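Local coordinates for protein putative alpha-L-fucosidase (Bacteroides thetaiotaomicron VPI-5482, PDB 3GZA) that probably hydrolyses alpha-L-fucosidic linkages, as a member of glycoside hydrolase family 29 that is thought to be exported, at residues T61-Q66 with S117-L123; L362-V368 with P415-L421; F217-G221 with L252-G258; I293-L299 with R332-M336. All blocks are in the same frame, centred on the assembly; numbering follows the deposited sequence. Where two conformers were deposited one is given.

Contact 1. Residues T61-Q66 with S117-L123; sequences TDQWVQ and SCRKYGL
D62 and V65 of helix 61-69 pack on S117 and Y121 of helix 110-121, joining two successive outer helices of the TIM-barrel-like domain. Each helix runs into a strand of the parallel barrel sheet, 75-79 and 124-129 respectively. The short axes approach to 8.9 Å and cross at -52°; D62, K120 and Q66 lie on the outer side, V65, C118 and L123 on the inner one. S117 OG lies 2.7 Å from T61 OG1 and 2.7 Å from D62 OD1, within hydrogen-bonding reach of both, but D62 OD1 and D113 O, one turn earlier, are alternative acceptors for its single proton, and no direction is settled. The other carboxylate oxygen, D62 OD2, forms a salt bridge with K120 NZ at 2.8 Å, the extended lysine chain bringing its ammonium in from 44° above the carboxylate plane. V65 fills the middle with both methyls. Its CG1 lies anti to the backbone N (chi1 173°) and rests 3.8 Å from Y121 CB, while CG2 sits 3.7 Å from S117 CB. The Y121 ring is sandwiched between aliphatic carbons: K120 CG is offset over one face, and on the opposite face Q66 CG stands 3.7 Å from the ring centroid, a CH-pi contact almost on the normal. D62 meets the edge of the ring, its carboxylate nearly perpendicular to it. Beyond Y121, a Schellman motif with G122 at positive phi turns the chain toward strand 124-129, and L123 N bonds C118 O at 2.9 Å.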
# COMPACT_ATOMS: atom_id res chain seq x y z
N THR A 61 -22.62 1.88 -12.64
CA THR A 61 -22.86 0.47 -12.41
C THR A 61 -24.31 0.07 -12.68
O THR A 61 -24.55 -1.13 -12.92
CB THR A 61 -22.44 0.03 -11.02
OG1 THR A 61 -23.07 0.90 -10.09
CG2 THR A 61 -20.93 0.10 -10.85
N ASP A 62 -25.25 1.03 -12.72
CA ASP A 62 -26.61 0.66 -13.11
C ASP A 62 -26.54 0.11 -14.54
O ASP A 62 -27.27 -0.81 -14.86
CB ASP A 62 -27.59 1.83 -13.08
CG ASP A 62 -28.03 2.24 -11.69
OD1 ASP A 62 -27.76 1.52 -10.72
OD2 ASP A 62 -28.69 3.35 -11.61
N GLN A 63 -25.75 0.76 -15.42
CA GLN A 63 -25.64 0.35 -16.83
C GLN A 63 -25.04 -1.05 -16.95
O GLN A 63 -25.48 -1.86 -17.80
CB GLN A 63 -24.89 1.43 -17.65
CG GLN A 63 -24.82 1.19 -19.15
CD GLN A 63 -23.62 0.42 -19.60
OE1 GLN A 63 -22.73 0.12 -18.80
NE2 GLN A 63 -23.59 0.07 -20.90
N TRP A 64 -24.08 -1.33 -16.09
CA TRP A 64 -23.47 -2.68 -16.05
C TRP A 64 -24.52 -3.76 -15.72
O TRP A 64 -24.63 -4.78 -16.39
CB TRP A 64 -22.43 -2.75 -14.95
CG TRP A 64 -21.24 -1.87 -15.05
CD1 TRP A 64 -21.07 -0.79 -15.88
CD2 TRP A 64 -20.12 -1.90 -14.20
NE1 TRP A 64 -19.84 -0.20 -15.61
CE2 TRP A 64 -19.26 -0.85 -14.56
CE3 TRP A 64 -19.73 -2.76 -13.17
CZ2 TRP A 64 -18.02 -0.63 -13.92
CZ3 TRP A 64 -18.50 -2.54 -12.53
CH2 TRP A 64 -17.67 -1.48 -12.92
N VAL A 65 -25.29 -3.52 -14.66
CA VAL A 65 -26.26 -4.45 -14.18
C VAL A 65 -27.38 -4.61 -15.18
O VAL A 65 -27.84 -5.72 -15.45
CB VAL A 65 -26.75 -4.05 -12.77
CG1 VAL A 65 -27.92 -4.94 -12.31
CG2 VAL A 65 -25.58 -4.16 -11.79
N GLN A 66 -27.84 -3.53 -15.79
CA GLN A 66 -28.89 -3.68 -16.78
C GLN A 66 -28.42 -4.45 -17.97
O GLN A 66 -29.19 -5.20 -18.57
CB GLN A 66 -29.36 -2.30 -17.26
CG GLN A 66 -30.18 -1.58 -16.21
CD GLN A 66 -30.52 -0.17 -16.62
OE1 GLN A 66 -29.64 0.72 -16.68
NE2 GLN A 66 -31.78 0.04 -16.90
N SER A 117 -26.62 -1.20 -7.34
CA SER A 117 -27.16 -1.38 -8.68
C SER A 117 -27.76 -2.75 -8.81
O SER A 117 -28.84 -2.90 -9.37
CB SER A 117 -26.08 -1.15 -9.76
OG SER A 117 -25.66 0.20 -9.73
N CYS A 118 -27.08 -3.80 -8.33
CA CYS A 118 -27.64 -5.15 -8.40
C CYS A 118 -29.02 -5.17 -7.78
O CYS A 118 -30.01 -5.60 -8.39
CB CYS A 118 -26.74 -6.15 -7.66
SG CYS A 118 -25.21 -6.52 -8.58
N ARG A 119 -29.12 -4.69 -6.55
CA ARG A 119 -30.38 -4.77 -5.83
C ARG A 119 -31.47 -3.93 -6.49
O ARG A 119 -32.66 -4.30 -6.46
CB ARG A 119 -30.17 -4.38 -4.36
CG ARG A 119 -29.32 -5.40 -3.63
CD ARG A 119 -29.06 -5.09 -2.18
NE ARG A 119 -28.12 -6.10 -1.62
CZ ARG A 119 -26.90 -5.84 -1.12
NH1 ARG A 119 -26.40 -4.60 -1.06
NH2 ARG A 119 -26.19 -6.85 -0.67
N LYS A 120 -31.09 -2.80 -7.06
CA LYS A 120 -32.04 -1.92 -7.76
C LYS A 120 -32.78 -2.64 -8.91
O LYS A 120 -33.99 -2.42 -9.12
CB LYS A 120 -31.31 -0.69 -8.30
CG LYS A 120 -32.16 0.30 -9.10
CD LYS A 120 -31.40 1.57 -9.46
CE LYS A 120 -32.17 2.47 -10.37
NZ LYS A 120 -31.33 3.67 -10.67
N TYR A 121 -32.05 -3.49 -9.64
CA TYR A 121 -32.57 -4.20 -10.79
C TYR A 121 -32.92 -5.65 -10.51
O TYR A 121 -33.27 -6.40 -11.42
CB TYR A 121 -31.65 -4.06 -11.98
CG TYR A 121 -31.53 -2.61 -12.40
CD1 TYR A 121 -32.53 -2.00 -13.10
CD2 TYR A 121 -30.42 -1.87 -12.05
CE1 TYR A 121 -32.44 -0.64 -13.45
CE2 TYR A 121 -30.30 -0.55 -12.38
CZ TYR A 121 -31.28 0.07 -13.07
OH TYR A 121 -31.15 1.40 -13.41
N GLY A 122 -32.81 -6.06 -9.26
CA GLY A 122 -33.21 -7.39 -8.91
C GLY A 122 -32.22 -8.49 -9.18
O GLY A 122 -32.63 -9.63 -9.39
N LEU A 123 -30.93 -8.16 -9.27
CA LEU A 123 -29.89 -9.17 -9.41
C LEU A 123 -29.24 -9.30 -8.03
O LEU A 123 -29.19 -8.34 -7.26
CB LEU A 123 -28.86 -8.84 -10.47
CG LEU A 123 -29.18 -9.30 -11.91
CD1 LEU A 123 -30.42 -8.56 -12.42
CD2 LEU A 123 -27.97 -9.11 -12.79

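Contact 2. Residues L362-V368 with P415-L421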
# COMPACT_ATOMS: atom_id res chain seq x y z
N LEU A 362 -49.75 -33.16 -27.30
CA LEU A 362 -49.45 -31.88 -27.94
C LEU A 362 -50.68 -31.09 -28.42
O LEU A 362 -50.54 -29.91 -28.78
CB LEU A 362 -48.46 -32.04 -29.10
CG LEU A 362 -47.10 -32.61 -28.73
CD1 LEU A 362 -46.22 -32.58 -29.95
CD2 LEU A 362 -46.46 -31.83 -27.59
N GLY A 363 -51.86 -31.70 -28.40
CA GLY A 363 -53.09 -31.02 -28.81
C GLY A 363 -53.44 -31.25 -30.27
O GLY A 363 -54.62 -31.37 -30.64
N LYS A 364 -52.42 -31.27 -31.12
CA LYS A 364 -52.59 -31.57 -32.53
C LYS A 364 -51.24 -32.01 -33.04
O LYS A 364 -50.20 -31.67 -32.45
CB LYS A 364 -53.06 -30.33 -33.31
CG LYS A 364 -51.97 -29.29 -33.53
CD LYS A 364 -52.55 -27.92 -33.92
CE LYS A 364 -51.47 -27.00 -34.48
NZ LYS A 364 -51.18 -27.39 -35.91
N GLU A 365 -51.26 -32.77 -34.14
CA GLU A 365 -50.03 -33.19 -34.77
C GLU A 365 -49.28 -31.95 -35.19
O GLU A 365 -49.84 -31.08 -35.85
CB GLU A 365 -50.28 -34.06 -35.98
CG GLU A 365 -49.00 -34.58 -36.61
CD GLU A 365 -49.25 -35.32 -37.88
OE1 GLU A 365 -49.74 -34.69 -38.84
OE2 GLU A 365 -48.93 -36.53 -37.93
N GLN A 366 -48.01 -31.86 -34.78
CA GLN A 366 -47.18 -30.73 -35.13
C GLN A 366 -45.71 -31.04 -34.94
O GLN A 366 -45.34 -32.05 -34.36
CB GLN A 366 -47.57 -29.53 -34.29
CG GLN A 366 -47.29 -29.73 -32.80
CD GLN A 366 -47.88 -28.63 -31.98
OE1 GLN A 366 -47.32 -27.55 -31.90
NE2 GLN A 366 -49.00 -28.92 -31.31
N SER A 367 -44.89 -30.12 -35.42
CA SER A 367 -43.45 -30.26 -35.36
C SER A 367 -42.91 -30.08 -33.93
O SER A 367 -43.40 -29.23 -33.16
CB SER A 367 -42.79 -29.24 -36.29
OG SER A 367 -41.42 -29.55 -36.49
N VAL A 368 -41.89 -30.86 -33.59
CA VAL A 368 -41.23 -30.76 -32.28
C VAL A 368 -39.76 -31.07 -32.48
O VAL A 368 -39.44 -32.01 -33.20
CB VAL A 368 -41.80 -31.76 -31.25
CG1 VAL A 368 -41.16 -31.53 -29.87
CG2 VAL A 368 -43.29 -31.65 -31.15
N PRO A 415 -36.18 -32.65 -36.06
CA PRO A 415 -37.62 -32.42 -35.89
C PRO A 415 -38.50 -33.56 -36.34
O PRO A 415 -38.19 -34.20 -37.34
CB PRO A 415 -37.90 -31.21 -36.78
CG PRO A 415 -36.62 -30.56 -36.96
CD PRO A 415 -35.60 -31.66 -36.98
N VAL A 416 -39.59 -33.78 -35.64
CA VAL A 416 -40.55 -34.80 -35.99
C VAL A 416 -41.95 -34.21 -35.88
O VAL A 416 -42.16 -33.27 -35.13
CB VAL A 416 -40.46 -36.05 -35.06
CG1 VAL A 416 -39.15 -36.78 -35.26
CG2 VAL A 416 -40.67 -35.67 -33.60
N GLU A 417 -42.88 -34.74 -36.68
CA GLU A 417 -44.27 -34.34 -36.64
C GLU A 417 -44.89 -35.31 -35.67
O GLU A 417 -45.04 -36.51 -35.98
CB GLU A 417 -44.92 -34.45 -38.02
CG GLU A 417 -44.35 -33.48 -39.02
CD GLU A 417 -44.60 -32.04 -38.61
OE1 GLU A 417 -45.76 -31.68 -38.30
OE2 GLU A 417 -43.62 -31.26 -38.61
N ALA A 418 -45.29 -34.80 -34.51
CA ALA A 418 -45.73 -35.63 -33.42
C ALA A 418 -47.06 -35.22 -32.82
O ALA A 418 -47.44 -34.07 -32.89
CB ALA A 418 -44.62 -35.60 -32.29
N THR A 419 -47.75 -36.17 -32.21
CA THR A 419 -48.97 -35.86 -31.48
C THR A 419 -48.73 -35.90 -29.96
O THR A 419 -49.56 -35.44 -29.18
CB THR A 419 -50.10 -36.79 -31.86
OG1 THR A 419 -49.70 -38.15 -31.66
CG2 THR A 419 -50.48 -36.59 -33.34
N ALA A 420 -47.58 -36.42 -29.53
CA ALA A 420 -47.30 -36.53 -28.14
C ALA A 420 -45.85 -36.86 -27.94
O ALA A 420 -45.20 -37.35 -28.85
CB ALA A 420 -48.20 -37.62 -27.52
N LEU A 421 -45.32 -36.51 -26.77
CA LEU A 421 -43.97 -36.90 -26.36
C LEU A 421 -44.09 -37.71 -25.09
O LEU A 421 -45.04 -37.53 -24.32
CB LEU A 421 -43.07 -35.71 -26.07
CG LEU A 421 -42.63 -34.84 -27.23
CD1 LEU A 421 -41.59 -33.88 -26.70
CD2 LEU A 421 -42.06 -35.65 -28.37
O HOH W 1 -47.86 -37.81 -35.80
O HOH W 2 -47.96 -32.44 -39.32
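Q366 and A418 form the hydrogen-bonded pair on which this contact is built, in a C-terminal pair of antiparallel sheets consistent with an F5/8 type C sandwich. Q366 N donates to A418 O at 3.0 Å, and A418 N returns to Q366 O at 2.8 Å, nearly straight at 174°. The next hydrogen-bonded pair, V368 with V416, repeats the exchange, and the S367-E417 pair between them is non-hydrogen-bonded. Its alpha carbons help instead: E417 CA makes a CA-H...O contact to Q366 O. Just before Q366 the chain turns a corner at 363-365, where Q366 NE2 donates to K364 O at 3.2 Å, so its own amide ties down the turn. Ahead of the corner, L362 N donates to T419 O at 3.0 Å, but from 39° above the carbonyl plane. Two waters bridge the acidic side. One donates to E365 OE2 and E417 O; the other donates to E365 OE1, while its link to E417 OE1 is short and doubtful. On the buried side, L362 CG is anti to the carbonyl carbon (chi1 -60°), which brings CD1 to 4.1 Å from A418 CB and 3.5 Å from A418 O. An alanine at L362 would remove the CD1 contact, probably leaving A418 CB with V368 CG2 as its one apolar neighbour in the facing segment and opening a gap beside I348 and A439. Both chains pass from one sheet to the other here: strands 366-375 and 409-418 pair in the first, while 357-362 and 420-428 pair in the second, where the backbone of L421 bonds L360.

Contact 3. Residues F217-G221 with L252-G258; sequences FRWGG and LELLKHG
R218 grips L255 O, a carbonyl in the last turn of helix 251-257, side-on with two nitrogens. NE donates to L255 O at 2.9 Å (166°); NH2 adds a longer bond, 3.3 Å, to that L255 O, both from one face of the carbonyl. The oxygen lies almost in the guanidinium plane, while G258 CA packs over a face of that plane. R218 CG sits between the backbone N and the carbonyl carbon (chi1 63°), and the extended chain beyond carries the group to the helix end, where its charge probably suits the helix dipole. NH1 meanwhile bonds V266 O and W232 O. A leucine here has no N-H to offer, and the carbonyls of L255, V266 and W232 would probably lack a partner.

Packing is also close at the glycines: G220 O lies 3.3 Å from K256 CG, and a side chain on G221 would clash with that carbon. The other side is looser. W219 CE3 approaches L255 CD1 only to 4.2 Å, L252 is exposed, and a water bridges G221 O (2.7 Å) and K256 NZ. The W219 side chain lies about 3 Å from a bound buffer molecule, its NE1 bonded to D271. Strand 218-219 runs parallel to strand 264-273, the R218 backbone hydrogen-bonding to that of P267 and M269, and F235 of strand 234-235 packs on R218, L254 and L255.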
# COMPACT_ATOMS: atom_id res chain seq x y z
N PHE A 217 -19.76 -24.73 -4.98
CA PHE A 217 -19.96 -25.15 -6.35
C PHE A 217 -18.56 -25.39 -6.89
O PHE A 217 -17.58 -25.07 -6.20
CB PHE A 217 -20.81 -24.16 -7.16
CG PHE A 217 -20.27 -22.78 -7.23
CD1 PHE A 217 -19.30 -22.49 -8.12
CD2 PHE A 217 -20.77 -21.77 -6.40
CE1 PHE A 217 -18.81 -21.26 -8.21
CE2 PHE A 217 -20.29 -20.53 -6.48
CZ PHE A 217 -19.33 -20.26 -7.41
N ARG A 218 -18.45 -25.97 -8.08
CA ARG A 218 -17.14 -26.30 -8.65
C ARG A 218 -17.02 -25.69 -10.02
O ARG A 218 -17.99 -25.67 -10.76
CB ARG A 218 -16.91 -27.82 -8.80
CG ARG A 218 -17.90 -28.52 -9.76
CD ARG A 218 -17.72 -30.01 -9.73
NE ARG A 218 -18.32 -30.57 -10.95
CZ ARG A 218 -19.56 -31.07 -11.05
NH1 ARG A 218 -20.35 -31.21 -9.98
NH2 ARG A 218 -19.97 -31.49 -12.24
N TRP A 219 -15.81 -25.28 -10.37
CA TRP A 219 -15.50 -24.86 -11.75
C TRP A 219 -15.58 -26.10 -12.61
O TRP A 219 -14.94 -27.11 -12.32
CB TRP A 219 -14.09 -24.27 -11.79
CG TRP A 219 -13.64 -23.87 -13.16
CD1 TRP A 219 -14.18 -22.95 -13.95
CD2 TRP A 219 -12.51 -24.39 -13.86
NE1 TRP A 219 -13.48 -22.83 -15.11
CE2 TRP A 219 -12.44 -23.70 -15.08
CE3 TRP A 219 -11.54 -25.34 -13.55
CZ2 TRP A 219 -11.46 -23.94 -16.01
CZ3 TRP A 219 -10.58 -25.61 -14.49
CH2 TRP A 219 -10.55 -24.90 -15.70
N GLY A 220 -16.36 -26.02 -13.69
CA GLY A 220 -16.61 -27.14 -14.59
C GLY A 220 -15.51 -27.57 -15.53
O GLY A 220 -15.80 -28.24 -16.53
N GLY A 221 -14.27 -27.21 -15.25
CA GLY A 221 -13.13 -27.77 -16.00
C GLY A 221 -12.65 -27.05 -17.25
O GLY A 221 -11.72 -27.55 -17.91
N LEU A 252 -9.86 -33.40 -14.11
CA LEU A 252 -10.61 -32.56 -15.04
C LEU A 252 -11.86 -33.27 -15.44
O LEU A 252 -12.87 -32.62 -15.55
CB LEU A 252 -9.84 -32.17 -16.32
CG LEU A 252 -8.99 -30.93 -16.23
CD1 LEU A 252 -8.25 -30.76 -17.55
CD2 LEU A 252 -9.77 -29.69 -15.87
N GLU A 253 -11.80 -34.59 -15.66
CA GLU A 253 -13.03 -35.31 -16.02
C GLU A 253 -14.04 -35.22 -14.89
O GLU A 253 -15.21 -35.11 -15.14
CB GLU A 253 -12.76 -36.76 -16.34
CG GLU A 253 -12.03 -36.94 -17.66
CD GLU A 253 -12.84 -36.52 -18.85
OE1 GLU A 253 -14.05 -36.81 -18.88
OE2 GLU A 253 -12.26 -35.91 -19.76
N LEU A 254 -13.57 -35.32 -13.65
CA LEU A 254 -14.44 -35.20 -12.49
C LEU A 254 -15.06 -33.81 -12.41
O LEU A 254 -16.24 -33.70 -12.10
CB LEU A 254 -13.65 -35.61 -11.22
CG LEU A 254 -14.37 -35.42 -9.88
CD1 LEU A 254 -15.66 -36.26 -9.86
CD2 LEU A 254 -13.42 -35.75 -8.70
N LEU A 255 -14.32 -32.73 -12.69
CA LEU A 255 -14.94 -31.37 -12.71
C LEU A 255 -16.00 -31.22 -13.78
O LEU A 255 -17.06 -30.67 -13.55
CB LEU A 255 -13.87 -30.30 -12.88
CG LEU A 255 -12.86 -30.18 -11.74
CD1 LEU A 255 -11.72 -29.27 -12.19
CD2 LEU A 255 -13.52 -29.65 -10.42
N LYS A 256 -15.72 -31.78 -14.96
CA LYS A 256 -16.60 -31.69 -16.10
C LYS A 256 -17.89 -32.48 -16.01
O LYS A 256 -18.89 -32.11 -16.67
CB LYS A 256 -15.81 -32.13 -17.35
CG LYS A 256 -14.76 -31.09 -17.77
CD LYS A 256 -13.84 -31.58 -18.88
CE LYS A 256 -12.83 -30.47 -19.26
NZ LYS A 256 -11.77 -31.01 -20.10
N HIS A 257 -17.85 -33.58 -15.27
CA HIS A 257 -18.97 -34.51 -15.17
C HIS A 257 -19.58 -34.65 -13.77
O HIS A 257 -20.71 -35.09 -13.64
CB HIS A 257 -18.53 -35.93 -15.62
CG HIS A 257 -18.26 -36.06 -17.09
ND1 HIS A 257 -19.27 -36.25 -18.02
CD2 HIS A 257 -17.10 -36.03 -17.80
CE1 HIS A 257 -18.74 -36.34 -19.23
NE2 HIS A 257 -17.42 -36.22 -19.13
N GLY A 258 -18.80 -34.40 -12.72
CA GLY A 258 -19.22 -34.72 -11.36
C GLY A 258 -19.18 -36.23 -11.14
O GLY A 258 -18.66 -37.01 -11.96
O HOH W 3 -10.42 -28.56 -20.08

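Contact 4. Residues I293-L299 with R332-M336; sequences IYPLNTL and RLKEM
R332 and L299 belong to a helix-to-loop and helix-to-helix packing on the outside of the barrel domain: the chain entering helix 296-304, with P295 at its N-cap, lies against helix 327-344. The arginine carries the polar part. R332 NH1 donates to Y294 O at 2.9 Å, from 46° above the carbonyl plane, with the acceptor near the edge of the guanidinium. I293 CD1 lies over one face of that group, offset toward the rim, 3.6 Å from R332 NH1. The arginine chain is bent at chi2 (56°) and again at chi3, which folds it back along its own helix and puts R332 NE 2.8 Å from E335 OE1, on the syn side of the carboxylate. Aliphatic parts complete the contact. L299 CD1 touches R332 CG at 3.7 Å, L296 CD1 lies 3.5 Å from M336 CA, and the selenium of M336, a selenomethionine, meets L299 CB at 4.1 Å. M336 continues inward onto L313 and L315 of strand 312-317. One guanidinium thus serves a backbone carbonyl and a carboxylate at once, and E335 is likely to offset the arginine charge beside the start of helix 296-304.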
# COMPACT_ATOMS: atom_id res chain seq x y z
N ILE A 293 -16.39 -10.04 -29.37
CA ILE A 293 -17.51 -10.59 -28.61
C ILE A 293 -18.06 -11.83 -29.34
O ILE A 293 -18.05 -11.89 -30.55
CB ILE A 293 -18.68 -9.58 -28.41
CG1 ILE A 293 -19.16 -9.00 -29.71
CG2 ILE A 293 -18.22 -8.47 -27.44
CD1 ILE A 293 -20.37 -8.03 -29.59
N TYR A 294 -18.44 -12.87 -28.59
CA TYR A 294 -18.99 -14.05 -29.22
C TYR A 294 -20.26 -13.77 -29.99
O TYR A 294 -21.12 -13.03 -29.51
CB TYR A 294 -19.31 -15.14 -28.18
CG TYR A 294 -18.15 -16.06 -27.79
CD1 TYR A 294 -17.51 -16.79 -28.74
CD2 TYR A 294 -17.73 -16.15 -26.49
CE1 TYR A 294 -16.46 -17.63 -28.42
CE2 TYR A 294 -16.71 -16.99 -26.14
CZ TYR A 294 -16.07 -17.73 -27.10
OH TYR A 294 -15.03 -18.63 -26.78
N PRO A 295 -20.39 -14.33 -31.20
CA PRO A 295 -21.67 -14.28 -31.89
C PRO A 295 -22.81 -14.89 -31.09
O PRO A 295 -22.60 -15.79 -30.25
CB PRO A 295 -21.41 -15.12 -33.15
CG PRO A 295 -20.01 -15.01 -33.36
CD PRO A 295 -19.35 -14.91 -32.08
N LEU A 296 -24.02 -14.42 -31.37
CA LEU A 296 -25.20 -14.96 -30.70
C LEU A 296 -25.33 -16.47 -30.88
O LEU A 296 -25.68 -17.16 -29.91
CB LEU A 296 -26.46 -14.25 -31.26
CG LEU A 296 -27.81 -14.76 -30.71
CD1 LEU A 296 -27.90 -14.53 -29.25
CD2 LEU A 296 -29.00 -14.16 -31.46
N ASN A 297 -25.05 -17.00 -32.06
CA ASN A 297 -25.19 -18.43 -32.30
C ASN A 297 -24.24 -19.24 -31.40
O ASN A 297 -24.63 -20.27 -30.83
CB ASN A 297 -25.03 -18.82 -33.78
N THR A 298 -23.02 -18.75 -31.23
CA THR A 298 -22.09 -19.40 -30.30
C THR A 298 -22.54 -19.33 -28.85
O THR A 298 -22.47 -20.34 -28.12
CB THR A 298 -20.69 -18.80 -30.48
OG1 THR A 298 -20.34 -18.91 -31.86
CG2 THR A 298 -19.68 -19.61 -29.66
N LEU A 299 -23.05 -18.18 -28.42
CA LEU A 299 -23.59 -18.03 -27.08
C LEU A 299 -24.75 -18.99 -26.81
O LEU A 299 -24.89 -19.50 -25.69
CB LEU A 299 -24.02 -16.58 -26.84
CG LEU A 299 -22.89 -15.56 -26.74
CD1 LEU A 299 -23.44 -14.12 -26.72
CD2 LEU A 299 -21.97 -15.89 -25.51
N ARG A 332 -25.24 -7.36 -27.67
CA ARG A 332 -25.13 -8.83 -27.82
C ARG A 332 -25.77 -9.56 -26.65
O ARG A 332 -26.37 -10.62 -26.82
CB ARG A 332 -23.66 -9.25 -27.92
CG ARG A 332 -23.42 -10.73 -28.13
CD ARG A 332 -24.15 -11.30 -29.39
NE ARG A 332 -24.15 -10.43 -30.59
CZ ARG A 332 -23.12 -10.27 -31.41
NH1 ARG A 332 -21.95 -10.85 -31.18
NH2 ARG A 332 -23.22 -9.44 -32.43
N LEU A 333 -25.56 -9.04 -25.45
CA LEU A 333 -26.19 -9.55 -24.26
C LEU A 333 -27.70 -9.52 -24.37
O LEU A 333 -28.37 -10.50 -24.02
CB LEU A 333 -25.70 -8.79 -23.03
CG LEU A 333 -24.25 -9.07 -22.63
CD1 LEU A 333 -23.71 -8.02 -21.63
CD2 LEU A 333 -24.02 -10.51 -22.06
N LYS A 334 -28.25 -8.40 -24.84
CA LYS A 334 -29.69 -8.29 -25.01
C LYS A 334 -30.16 -9.33 -26.02
O LYS A 334 -31.19 -10.01 -25.83
CB LYS A 334 -30.06 -6.89 -25.46
CG LYS A 334 -31.55 -6.75 -25.76
CD LYS A 334 -31.79 -5.40 -26.38
CE LYS A 334 -33.25 -5.11 -26.61
NZ LYS A 334 -33.80 -5.93 -27.71
N GLU A 335 -29.42 -9.46 -27.12
CA GLU A 335 -29.77 -10.45 -28.13
C GLU A 335 -29.82 -11.88 -27.53
O GLU A 335 -30.69 -12.68 -27.91
CB GLU A 335 -28.80 -10.40 -29.31
CG GLU A 335 -28.87 -9.13 -30.15
CD GLU A 335 -27.75 -8.96 -31.12
OE1 GLU A 335 -26.85 -9.82 -31.17
OE2 GLU A 335 -27.76 -7.91 -31.84
N MSE A 336 -28.88 -12.20 -26.65
CA MSE A 336 -28.82 -13.52 -25.99
C MSE A 336 -30.07 -13.78 -25.14
O MSE A 336 -30.73 -14.80 -25.27
CB MSE A 336 -27.59 -13.64 -25.14
CG MSE A 336 -27.41 -15.00 -24.57
SE MSE A 336 -25.86 -15.15 -23.49
CE MSE A 336 -25.87 -17.00 -23.11

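From the N terminus, contact 1 closes first, bringing two neighbouring outer helices together across the 50 residues that include strand 75-79. Contact 3 then closes a 30-residue loop, fastening helix 251-257 to strand 218-219. Contact 4 follows, joining helix 296-304 to helix 327-344 on either side, in sequence, of strand 312-317. Contact 2 comes last, closing a 46-residue excursion within the C-terminal sandwich. The four are in series: none nests in or crosses another. Contacts 1 and 3 lie on opposite sides of the chain's centre, whereas contacts 1 and 4 come within about 6 Å at their nearest atoms without touching. Contact 2 stands apart, its centre about 30 Å from that of contact 4.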